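Local coordinates for protection of telomeres protein 1 (Schizosaccharomyces pombe, PDB 5USB) that binds single-stranded telomeric DNA to protect the 3' overhang of chromosome ends and regulates telomerase and telomere length, at residues N30-V35 with R66-D71; I22-S27 with I81-Y86. The protein carries 1 engineered substitution. All blocks are in the same frame, centred on the assembly; numbering follows the deposited sequence. Where two conformers were deposited one is given.

Contact 1. Residues N30-V35 with R66-D71. With nucleotides of chain B.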
loop_
_atom_site.group_PDB
_atom_site.type_symbol
_atom_site.label_atom_id
_atom_site.label_comp_id
_atom_site.label_asym_id
_atom_site.label_seq_id
_atom_site.Cartn_x
_atom_site.Cartn_y
_atom_site.Cartn_z
ATOM N N ASN A 30 -1.019 -11.601 10.866
ATOM C CA ASN A 30 -0.724 -10.245 10.448
ATOM C C ASN A 30 -1.935 -9.666 9.715
ATOM O O ASN A 30 -2.971 -10.304 9.576
ATOM C CB ASN A 30 0.519 -10.193 9.568
ATOM C CG ASN A 30 0.427 -11.122 8.401
ATOM O OD1 ASN A 30 -0.630 -11.288 7.803
ATOM N ND2 ASN A 30 1.528 -11.768 8.090
ATOM N N PHE A 31 -1.806 -8.410 9.300
ATOM C CA PHE A 31 -2.823 -7.738 8.501
ATOM C C PHE A 31 -2.195 -7.260 7.191
ATOM O O PHE A 31 -1.092 -6.683 7.196
ATOM C CB PHE A 31 -3.385 -6.530 9.271
ATOM C CG PHE A 31 -4.480 -5.805 8.580
ATOM C CD1 PHE A 31 -5.671 -6.437 8.256
ATOM C CD2 PHE A 31 -4.359 -4.456 8.316
ATOM C CE1 PHE A 31 -6.711 -5.708 7.631
ATOM C CE2 PHE A 31 -5.365 -3.759 7.705
ATOM C CZ PHE A 31 -6.519 -4.373 7.355
ATOM N N THR A 32 -2.889 -7.476 6.073
ATOM C CA THR A 32 -2.313 -7.149 4.775
ATOM C C THR A 32 -3.175 -6.112 4.087
ATOM O O THR A 32 -4.399 -6.198 4.119
ATOM C CB THR A 32 -2.214 -8.385 3.920
ATOM O OG1 THR A 32 -1.372 -9.334 4.574
ATOM C CG2 THR A 32 -1.648 -8.074 2.506
ATOM N N LEU A 33 -2.533 -5.139 3.453
ATOM C CA LEU A 33 -3.180 -4.128 2.639
ATOM C C LEU A 33 -2.607 -4.198 1.234
ATOM O O LEU A 33 -1.437 -4.494 1.058
ATOM C CB LEU A 33 -2.909 -2.680 3.168
ATOM C CG LEU A 33 -3.301 -2.292 4.569
ATOM C CD1 LEU A 33 -2.658 -0.929 4.904
ATOM C CD2 LEU A 33 -4.835 -2.277 4.713
ATOM N N TYR A 34 -3.438 -3.943 0.238
ATOM C CA TYR A 34 -2.987 -3.748 -1.131
ATOM C C TYR A 34 -3.393 -2.337 -1.498
ATOM O O TYR A 34 -4.582 -2.002 -1.381
ATOM C CB TYR A 34 -3.641 -4.744 -2.097
ATOM C CG TYR A 34 -3.311 -6.190 -1.769
ATOM C CD1 TYR A 34 -3.918 -6.856 -0.734
ATOM C CD2 TYR A 34 -2.336 -6.858 -2.495
ATOM C CE1 TYR A 34 -3.589 -8.151 -0.438
ATOM C CE2 TYR A 34 -1.984 -8.167 -2.183
ATOM C CZ TYR A 34 -2.613 -8.786 -1.146
ATOM O OH TYR A 34 -2.274 -10.092 -0.843
ATOM N N VAL A 35 -2.414 -1.500 -1.842
ATOM C CA VAL A 35 -2.670 -0.084 -2.065
ATOM C C VAL A 35 -2.111 0.373 -3.402
ATOM O O VAL A 35 -1.243 -0.267 -3.990
ATOM C CB VAL A 35 -2.109 0.769 -0.926
ATOM C CG1 VAL A 35 -2.575 0.213 0.390
ATOM C CG2 VAL A 35 -0.609 0.841 -0.979
ATOM N N ARG A 66 1.611 -4.679 -2.112
ATOM C CA ARG A 66 1.184 -5.358 -0.893
ATOM C C ARG A 66 1.940 -4.793 0.295
ATOM O O ARG A 66 3.152 -4.626 0.222
ATOM C CB ARG A 66 1.463 -6.857 -1.002
ATOM C CG ARG A 66 1.330 -7.634 0.296
ATOM C CD ARG A 66 1.921 -9.041 0.110
ATOM N NE ARG A 66 1.120 -9.865 -0.770
ATOM C CZ ARG A 66 1.579 -10.909 -1.450
ATOM N NH1 ARG A 66 2.854 -11.270 -1.363
ATOM N NH2 ARG A 66 0.753 -11.590 -2.219
ATOM N N CYS A 67 1.229 -4.508 1.384
ATOM C CA CYS A 67 1.847 -4.031 2.622
ATOM C C CYS A 67 1.504 -5.056 3.684
ATOM O O CYS A 67 0.325 -5.354 3.871
ATOM C CB CYS A 67 1.337 -2.642 3.024
ATOM S SG CYS A 67 1.446 -1.412 1.695
ATOM N N ILE A 68 2.523 -5.575 4.394
ATOM C CA ILE A 68 2.314 -6.502 5.500
ATOM C C ILE A 68 2.561 -5.786 6.819
ATOM O O ILE A 68 3.625 -5.195 7.021
ATOM C CB ILE A 68 3.219 -7.739 5.399
ATOM C CG1 ILE A 68 3.108 -8.357 4.011
ATOM C CG2 ILE A 68 2.867 -8.740 6.528
ATOM C CD1 ILE A 68 1.796 -8.878 3.724
ATOM N N LEU A 69 1.563 -5.854 7.717
ATOM C CA LEU A 69 1.589 -5.155 8.992
ATOM C C LEU A 69 1.606 -6.179 10.117
ATOM O O LEU A 69 0.746 -7.061 10.160
ATOM C CB LEU A 69 0.364 -4.254 9.131
ATOM C CG LEU A 69 0.383 -2.883 8.429
ATOM C CD1 LEU A 69 0.486 -2.961 6.929
ATOM C CD2 LEU A 69 -0.858 -2.043 8.799
ATOM N N TRP A 70 2.592 -6.079 11.008
ATOM C CA TRP A 70 2.694 -6.980 12.147
ATOM C C TRP A 70 2.494 -6.235 13.457
ATOM O O TRP A 70 2.644 -5.015 13.540
ATOM C CB TRP A 70 4.063 -7.652 12.197
ATOM C CG TRP A 70 4.228 -8.847 11.316
ATOM C CD1 TRP A 70 3.763 -10.114 11.549
ATOM C CD2 TRP A 70 4.951 -8.903 10.093
ATOM N NE1 TRP A 70 4.139 -10.947 10.543
ATOM C CE2 TRP A 70 4.875 -10.228 9.629
ATOM C CE3 TRP A 70 5.657 -7.956 9.336
ATOM C CZ2 TRP A 70 5.463 -10.633 8.445
ATOM C CZ3 TRP A 70 6.235 -8.365 8.165
ATOM C CH2 TRP A 70 6.141 -9.696 7.730
ATOM N N ASP A 71 2.187 -7.009 14.490
ATOM C CA ASP A 71 2.242 -6.522 15.890
ATOM C C ASP A 71 1.383 -5.272 16.040
ATOM O O ASP A 71 0.217 -5.288 15.621
ATOM C CB ASP A 71 3.698 -6.319 16.280
ATOM C CG ASP A 71 4.525 -7.551 16.090
ATOM O OD1 ASP A 71 5.649 -7.403 15.599
ATOM O OD2 ASP A 71 4.028 -8.653 16.370
ATOM O "O5'" G B 1 12.112 -13.894 9.666
ATOM C "C5'" G B 1 10.781 -13.377 9.660
ATOM C "C4'" G B 1 9.873 -14.372 10.325
ATOM O "O4'" G B 1 9.317 -13.810 11.532
ATOM C "C3'" G B 1 8.666 -14.800 9.526
ATOM O "O3'" G B 1 8.357 -16.053 10.055
ATOM C "C2'" G B 1 7.613 -13.744 9.882
ATOM O "O2'" G B 1 6.229 -14.024 9.941
ATOM C "C1'" G B 1 8.010 -13.334 11.285
ATOM N N9 G B 1 8.040 -11.892 11.420
ATOM C C8 G B 1 8.788 -11.006 10.689
ATOM N N7 G B 1 8.661 -9.774 11.093
ATOM C C5 G B 1 7.798 -9.859 12.173
ATOM C C6 G B 1 7.288 -8.845 13.015
ATOM O O6 G B 1 7.519 -7.644 12.980
ATOM N N1 G B 1 6.423 -9.360 13.974
ATOM C C2 G B 1 6.087 -10.683 14.099
ATOM N N2 G B 1 5.227 -10.987 15.075
ATOM N N3 G B 1 6.560 -11.642 13.320
ATOM C C4 G B 1 7.403 -11.160 12.383
ATOM P P DA B 5 -1.001 -16.251 -6.241
ATOM O OP1 DA B 5 -1.831 -17.408 -5.992
ATOM O OP2 DA B 5 -0.051 -16.211 -7.322
ATOM O "O5'" DA B 5 -1.971 -15.017 -6.434
ATOM C "C5'" DA B 5 -3.046 -14.815 -5.538
ATOM C "C4'" DA B 5 -3.552 -13.408 -5.706
ATOM O "O4'" DA B 5 -2.564 -12.495 -5.195
ATOM C "C3'" DA B 5 -3.782 -12.997 -7.156
ATOM O "O3'" DA B 5 -4.902 -12.117 -7.257
ATOM C "C2'" DA B 5 -2.470 -12.332 -7.528
ATOM C "C1'" DA B 5 -2.036 -11.690 -6.226
ATOM N N9 DA B 5 -0.598 -11.624 -6.019
ATOM C C8 DA B 5 0.309 -12.636 -6.182
ATOM N N7 DA B 5 1.532 -12.304 -5.869
ATOM C C5 DA B 5 1.416 -11.001 -5.414
ATOM C C6 DA B 5 2.354 -10.087 -4.924
ATOM N N6 DA B 5 3.650 -10.359 -4.793
ATOM N N1 DA B 5 1.913 -8.860 -4.579
ATOM C C2 DA B 5 0.617 -8.586 -4.719
ATOM N N3 DA B 5 -0.363 -9.362 -5.158
ATOM C C4 DA B 5 0.108 -10.573 -5.492
ATOM P P DG B 2 8.449 -17.315 9.155
ATOM O OP1 DG B 2 8.202 -18.482 10.024
ATOM O OP2 DG B 2 9.664 -17.231 8.337
ATOM O "O5'" DG B 2 7.191 -17.168 8.197
ATOM C "C5'" DG B 2 5.870 -17.217 8.727
ATOM C "C4'" DG B 2 4.906 -16.715 7.680
ATOM O "O4'" DG B 2 4.834 -15.277 7.668
ATOM C "C3'" DG B 2 5.293 -17.073 6.256
ATOM O "O3'" DG B 2 4.851 -18.402 6.057
ATOM C "C2'" DG B 2 4.502 -16.050 5.461
ATOM C "C1'" DG B 2 4.552 -14.819 6.345
ATOM N N9 DG B 2 5.581 -13.855 5.988
ATOM C C8 DG B 2 6.773 -13.693 6.635
ATOM N N7 DG B 2 7.516 -12.755 6.121
ATOM C C5 DG B 2 6.783 -12.296 5.042
ATOM C C6 DG B 2 7.088 -11.290 4.096
ATOM O O6 DG B 2 8.083 -10.569 4.041
ATOM N N1 DG B 2 6.076 -11.150 3.153
ATOM C C2 DG B 2 4.907 -11.869 3.146
ATOM N N2 DG B 2 4.044 -11.577 2.175
ATOM N N3 DG B 2 4.614 -12.815 4.023
ATOM C C4 DG B 2 5.588 -12.971 4.939
#

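Contact 2. Residues I22-S27 with I81-Y86. With nucleotides of chain B.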
loop_
_atom_site.group_PDB
_atom_site.type_symbol
_atom_site.label_atom_id
_atom_site.label_comp_id
_atom_site.label_asym_id
_atom_site.label_seq_id
_atom_site.Cartn_x
_atom_site.Cartn_y
_atom_site.Cartn_z
ATOM N N ILE A 22 -7.068 -0.830 -1.879
ATOM C CA ILE A 22 -7.864 -1.632 -2.799
ATOM C C ILE A 22 -8.397 -2.881 -2.133
ATOM O O ILE A 22 -9.552 -3.251 -2.346
ATOM C CB ILE A 22 -7.033 -1.989 -4.051
ATOM C CG1 ILE A 22 -6.544 -0.759 -4.803
ATOM C CG2 ILE A 22 -7.872 -2.886 -4.949
ATOM C CD1 ILE A 22 -7.667 0.164 -5.247
ATOM N N LYS A 23 -7.569 -3.522 -1.321
ATOM C CA LYS A 23 -7.891 -4.800 -0.718
ATOM C C LYS A 23 -7.275 -4.881 0.668
ATOM O O LYS A 23 -6.153 -4.417 0.882
ATOM C CB LYS A 23 -7.353 -5.946 -1.593
ATOM C CG LYS A 23 -7.625 -7.336 -1.051
ATOM C CD LYS A 23 -7.085 -8.349 -2.014
ATOM C CE LYS A 23 -7.114 -9.748 -1.414
ATOM N NZ LYS A 23 -8.465 -10.271 -1.329
ATOM N N THR A 24 -8.009 -5.488 1.593
ATOM C CA THR A 24 -7.490 -5.834 2.901
ATOM C C THR A 24 -7.670 -7.319 3.141
ATOM O O THR A 24 -8.606 -7.927 2.622
ATOM C CB THR A 24 -8.188 -5.058 4.034
ATOM O OG1 THR A 24 -9.569 -5.377 4.099
ATOM C CG2 THR A 24 -8.068 -3.567 3.824
ATOM N N TRP A 25 -6.792 -7.885 3.970
ATOM C CA TRP A 25 -6.911 -9.275 4.393
ATOM C C TRP A 25 -6.321 -9.427 5.780
ATOM O O TRP A 25 -5.128 -9.187 5.980
ATOM C CB TRP A 25 -6.213 -10.231 3.437
ATOM C CG TRP A 25 -6.470 -11.644 3.824
ATOM C CD1 TRP A 25 -5.617 -12.477 4.467
ATOM C CD2 TRP A 25 -7.675 -12.387 3.603
ATOM N NE1 TRP A 25 -6.225 -13.705 4.689
ATOM C CE2 TRP A 25 -7.481 -13.667 4.153
ATOM C CE3 TRP A 25 -8.902 -12.096 3.003
ATOM C CZ2 TRP A 25 -8.472 -14.653 4.113
ATOM C CZ3 TRP A 25 -9.863 -13.083 2.945
ATOM C CH2 TRP A 25 -9.641 -14.345 3.517
ATOM N N TYR A 26 -7.164 -9.783 6.750
ATOM C CA TYR A 26 -6.675 -10.051 8.087
ATOM C C TYR A 26 -6.456 -11.539 8.263
ATOM O O TYR A 26 -7.185 -12.368 7.687
ATOM C CB TYR A 26 -7.641 -9.537 9.187
ATOM C CG TYR A 26 -9.052 -10.079 9.162
ATOM C CD1 TYR A 26 -9.393 -11.263 9.823
ATOM C CD2 TYR A 26 -10.059 -9.383 8.530
ATOM C CE1 TYR A 26 -10.691 -11.730 9.814
ATOM C CE2 TYR A 26 -11.364 -9.867 8.497
ATOM C CZ TYR A 26 -11.662 -11.034 9.144
ATOM O OH TYR A 26 -12.982 -11.499 9.106
ATOM N N SER A 27 -5.482 -11.866 9.103
ATOM C CA SER A 27 -5.260 -13.246 9.513
ATOM C C SER A 27 -4.839 -13.253 10.971
ATOM O O SER A 27 -4.709 -12.200 11.610
ATOM C CB SER A 27 -4.205 -13.928 8.632
ATOM O OG SER A 27 -2.907 -13.476 8.956
ATOM N N ILE A 81 -8.667 0.231 9.041
ATOM C CA ILE A 81 -8.445 0.568 7.638
ATOM C C ILE A 81 -9.290 -0.357 6.774
ATOM O O ILE A 81 -9.228 -1.587 6.907
ATOM C CB ILE A 81 -6.959 0.448 7.268
ATOM C CG1 ILE A 81 -6.097 1.303 8.139
ATOM C CG2 ILE A 81 -6.740 0.794 5.774
ATOM C CD1 ILE A 81 -6.384 2.783 8.042
ATOM N N LYS A 82 -10.070 0.229 5.876
ATOM C CA LYS A 82 -11.036 -0.514 5.069
ATOM C C LYS A 82 -10.747 -0.287 3.599
ATOM O O LYS A 82 -10.168 0.723 3.198
ATOM C CB LYS A 82 -12.494 -0.083 5.300
ATOM C CG LYS A 82 -13.004 -0.072 6.753
ATOM C CD LYS A 82 -12.961 -1.424 7.383
ATOM C CE LYS A 82 -13.330 -1.351 8.866
ATOM N NZ LYS A 82 -13.060 -2.659 9.534
ATOM N N GLU A 83 -11.210 -1.223 2.786
ATOM C CA GLU A 83 -11.150 -1.056 1.349
ATOM C C GLU A 83 -11.832 0.247 0.932
ATOM O O GLU A 83 -12.944 0.547 1.386
ATOM C CB GLU A 83 -11.811 -2.271 0.675
ATOM C CG GLU A 83 -10.996 -3.516 0.952
ATOM C CD GLU A 83 -11.508 -4.808 0.353
ATOM O OE1 GLU A 83 -10.790 -5.843 0.483
ATOM O OE2 GLU A 83 -12.598 -4.799 -0.264
ATOM N N GLY A 84 -11.168 0.989 0.064
ATOM C CA GLY A 84 -11.637 2.280 -0.414
ATOM C C GLY A 84 -11.128 3.459 0.386
ATOM O O GLY A 84 -11.141 4.603 -0.121
ATOM N N ASP A 85 -10.630 3.211 1.591
ATOM C CA ASP A 85 -10.025 4.273 2.370
ATOM C C ASP A 85 -8.739 4.791 1.705
ATOM O O ASP A 85 -8.055 4.100 0.931
ATOM C CB ASP A 85 -9.666 3.791 3.773
ATOM C CG ASP A 85 -10.845 3.614 4.677
ATOM O OD1 ASP A 85 -11.976 4.043 4.348
ATOM O OD2 ASP A 85 -10.615 3.032 5.765
ATOM N N TYR A 86 -8.400 6.039 2.029
ATOM C CA TYR A 86 -7.115 6.609 1.679
ATOM C C TYR A 86 -6.211 6.569 2.891
ATOM O O TYR A 86 -6.678 6.714 4.027
ATOM C CB TYR A 86 -7.278 8.046 1.177
ATOM C CG TYR A 86 -8.119 8.146 -0.055
ATOM C CD1 TYR A 86 -7.545 8.043 -1.296
ATOM C CD2 TYR A 86 -9.480 8.332 0.029
ATOM C CE1 TYR A 86 -8.304 8.126 -2.443
ATOM C CE2 TYR A 86 -10.252 8.397 -1.102
ATOM C CZ TYR A 86 -9.653 8.309 -2.338
ATOM O OH TYR A 86 -10.429 8.394 -3.494
ATOM P P DT B 9 -16.324 -12.654 4.553
ATOM O OP1 DT B 9 -17.513 -13.419 4.189
ATOM O OP2 DT B 9 -16.438 -11.329 5.100
ATOM O "O5'" DT B 9 -15.522 -13.492 5.627
ATOM C "C5'" DT B 9 -15.730 -14.876 5.837
ATOM C "C4'" DT B 9 -14.627 -15.412 6.716
ATOM O "O4'" DT B 9 -13.356 -15.291 6.044
ATOM C "C3'" DT B 9 -14.441 -14.646 8.015
ATOM O "O3'" DT B 9 -15.287 -15.146 9.042
ATOM C "C2'" DT B 9 -12.994 -14.920 8.351
ATOM C "C1'" DT B 9 -12.337 -15.018 6.988
ATOM N N1 DT B 9 -11.675 -13.765 6.606
ATOM C C2 DT B 9 -10.386 -13.587 7.029
ATOM O O2 DT B 9 -9.785 -14.416 7.676
ATOM N N3 DT B 9 -9.820 -12.398 6.656
ATOM C C4 DT B 9 -10.419 -11.379 5.949
ATOM O O4 DT B 9 -9.789 -10.372 5.683
ATOM C C5 DT B 9 -11.776 -11.629 5.540
ATOM C C7 DT B 9 -12.492 -10.592 4.736
ATOM C C6 DT B 9 -12.333 -12.793 5.892
ATOM P P DG B 7 -11.211 -16.988 -5.008
ATOM O OP1 DG B 7 -11.439 -18.348 -5.540
ATOM O OP2 DG B 7 -12.082 -15.907 -5.388
ATOM O "O5'" DG B 7 -11.231 -17.013 -3.416
ATOM C "C5'" DG B 7 -10.807 -18.166 -2.716
ATOM C "C4'" DG B 7 -10.733 -17.874 -1.240
ATOM O "O4'" DG B 7 -9.563 -17.070 -0.989
ATOM C "C3'" DG B 7 -11.919 -17.097 -0.664
ATOM O "O3'" DG B 7 -12.360 -17.750 0.511
ATOM C "C2'" DG B 7 -11.300 -15.812 -0.157
ATOM C "C1'" DG B 7 -9.863 -16.191 0.055
ATOM N N9 DG B 7 -8.975 -15.047 -0.037
ATOM C C8 DG B 7 -9.251 -13.835 -0.613
ATOM N N7 DG B 7 -8.280 -12.975 -0.487
ATOM C C5 DG B 7 -7.309 -13.658 0.226
ATOM C C6 DG B 7 -6.040 -13.233 0.682
ATOM O O6 DG B 7 -5.493 -12.148 0.513
ATOM N N1 DG B 7 -5.378 -14.244 1.372
ATOM C C2 DG B 7 -5.885 -15.495 1.605
ATOM N N2 DG B 7 -5.102 -16.328 2.294
ATOM N N3 DG B 7 -7.073 -15.900 1.194
ATOM C C4 DG B 7 -7.728 -14.937 0.518
ATOM P P DG B 8 -13.850 -17.695 0.943
ATOM O OP1 DG B 8 -13.993 -18.508 2.136
ATOM O OP2 DG B 8 -14.674 -17.969 -0.194
ATOM O "O5'" DG B 8 -14.146 -16.166 1.256
ATOM C "C5'" DG B 8 -13.871 -15.673 2.556
ATOM C "C4'" DG B 8 -13.945 -14.165 2.594
ATOM O "O4'" DG B 8 -13.031 -13.575 1.654
ATOM C "C3'" DG B 8 -15.311 -13.550 2.301
ATOM O "O3'" DG B 8 -15.393 -12.534 3.279
ATOM C "C2'" DG B 8 -15.129 -12.924 0.925
ATOM C "C1'" DG B 8 -13.670 -12.508 0.983
ATOM N N9 DG B 8 -12.931 -12.270 -0.254
ATOM C C8 DG B 8 -11.924 -11.350 -0.390
ATOM N N7 DG B 8 -11.344 -11.391 -1.555
ATOM C C5 DG B 8 -11.993 -12.415 -2.227
ATOM C C6 DG B 8 -11.797 -12.916 -3.540
ATOM O O6 DG B 8 -10.988 -12.547 -4.385
ATOM N N1 DG B 8 -12.674 -13.956 -3.829
ATOM C C2 DG B 8 -13.616 -14.450 -2.963
ATOM N N2 DG B 8 -14.367 -15.459 -3.427
ATOM N N3 DG B 8 -13.807 -13.992 -1.734
ATOM C C4 DG B 8 -12.964 -12.983 -1.433
HETATM O O HOH W 1 -10.054 -9.104 0.769
HETATM O O HOH W 2 -12.090 -3.626 4.236
#

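Contact 1. Residues N30-V35 with R66-D71
Asn30 lays its CB over the five-membered ring of Trp70, 4.0 Å from the centroid, a CH-pi contact on one face of the indole; the base of G1 of chain B lies over the opposite face, offset toward its rim. The flat, wide indole suits a purine, and Asp71 beside it reads that guanine with both carboxylate oxygens, Asp71 OD1 accepting N1 of G1 at 2.7 Å and OD2 accepting N2 of G1 at 2.9 Å. At the other end Tyr34 and Arg66 run side by side with ring and guanidinium planes 83° apart, and Arg66 NE gives Tyr34 OH a weak 3.4 Å hydrogen bond. With CG anti to the backbone N (chi1 168°) and a bend at chi3, Arg66 spreads one guanidinium face on the adenine of DA5 of chain B, while its NH1 bonds a thymine base of the bound DNA. Between them Ile68 lies alongside Thr32, its CD1 3.3 Å from Thr32 OG1 and also against CG2. On the reverse face Phe31, Leu33, Cys67 and Leu69 supply apolar bulk. Antiparallel backbone bonds pair Phe31 with Leu69 and Leu33 with Cys67. Strand 31-36 lies between strands 14-26 and 65-69 of the OB-fold sheet; strand 102-106 flanks 65-69, and helix 72-77 packs under Phe31 and Leu69.

Contact 2. Residues I22-S27 with I81-Y86
Glu83 reaches across to strand 14-26 and accepts the backbone N-H of Thr24 on OE1, at 3.0 Å and 164°, using the lone pair that points away from its other oxygen. A glutamate suits this place because its chain, extended beyond CG, runs past the carbonyl of Ile22, where CG lies 3.6 Å from Ile22 O, before its carboxylate meets the strand. Thr24 CG2 lies 3.8 Å from Ile81 O, just ahead of the turn, while a water joins Thr24 OG1 to the backbone N of Glu83. A second water accepts from Lys23 NZ and lies within hydrogen-bonding distance of Thr24 O.

Farther along the strand the side chains serve the nucleic acid. Lys23, long enough to reach the bases, gives a hydrogen bond from NZ to N7 of DG7 of chain B at 2.8 Å. Trp25 points away from the 81-86 loop, its indole sandwiched between the bases of DG7 and DT9 of chain B. Replacing this indole by an alanine is likely to leave a gap between those bases, each losing the ring that lies against its face. Tyr26 lays its ring against the thymine of DT9, whose O4 and N3 bond the backbone N and O of Tyr26.

Glu83 sits in a type II turn from Lys82 to Asp85, which fixes its position: Asp85 N bonds Lys82 O, Asp85 OD2 takes Lys82 N from above the carboxylate plane, and Gly84 adopts a backbone shape in which a side chain would strike the preceding carbonyl. Lys120 forms a salt bridge with Asp85. The turn lies between helix 72-77 and strand 86-90, against strand 14-26, with Gly84 and Asp85 backbone-bonded to Val21; that strand pairs with 31-36 through a classic beta bulge where Ile22 and Lys23 face Tyr34.

Both contacts reach one OB-fold sheet through strands 14-26 and 31-36, their centres 9 Å apart. They meet where these two strands, consecutive in the chain, pair with each other: Trp25 O faces Thr32 N, Tyr34 O faces Ile22 N, and Leu33 packs on Thr24. Along the chain contact 1 is nested within contact 2, since 22-27 comes first, 30-35 and 66-71 follow, and 81-86 closes the loop after helix 72-77. Contact 1 is largely buried and contact 2 lies at the surface, yet both carry nucleotides of chain B: G1, DG2 and DA5 lie on contact 1, DG7 to DT9 on contact 2, so neighbouring strands of the sheet bind successive parts of the nucleic acid.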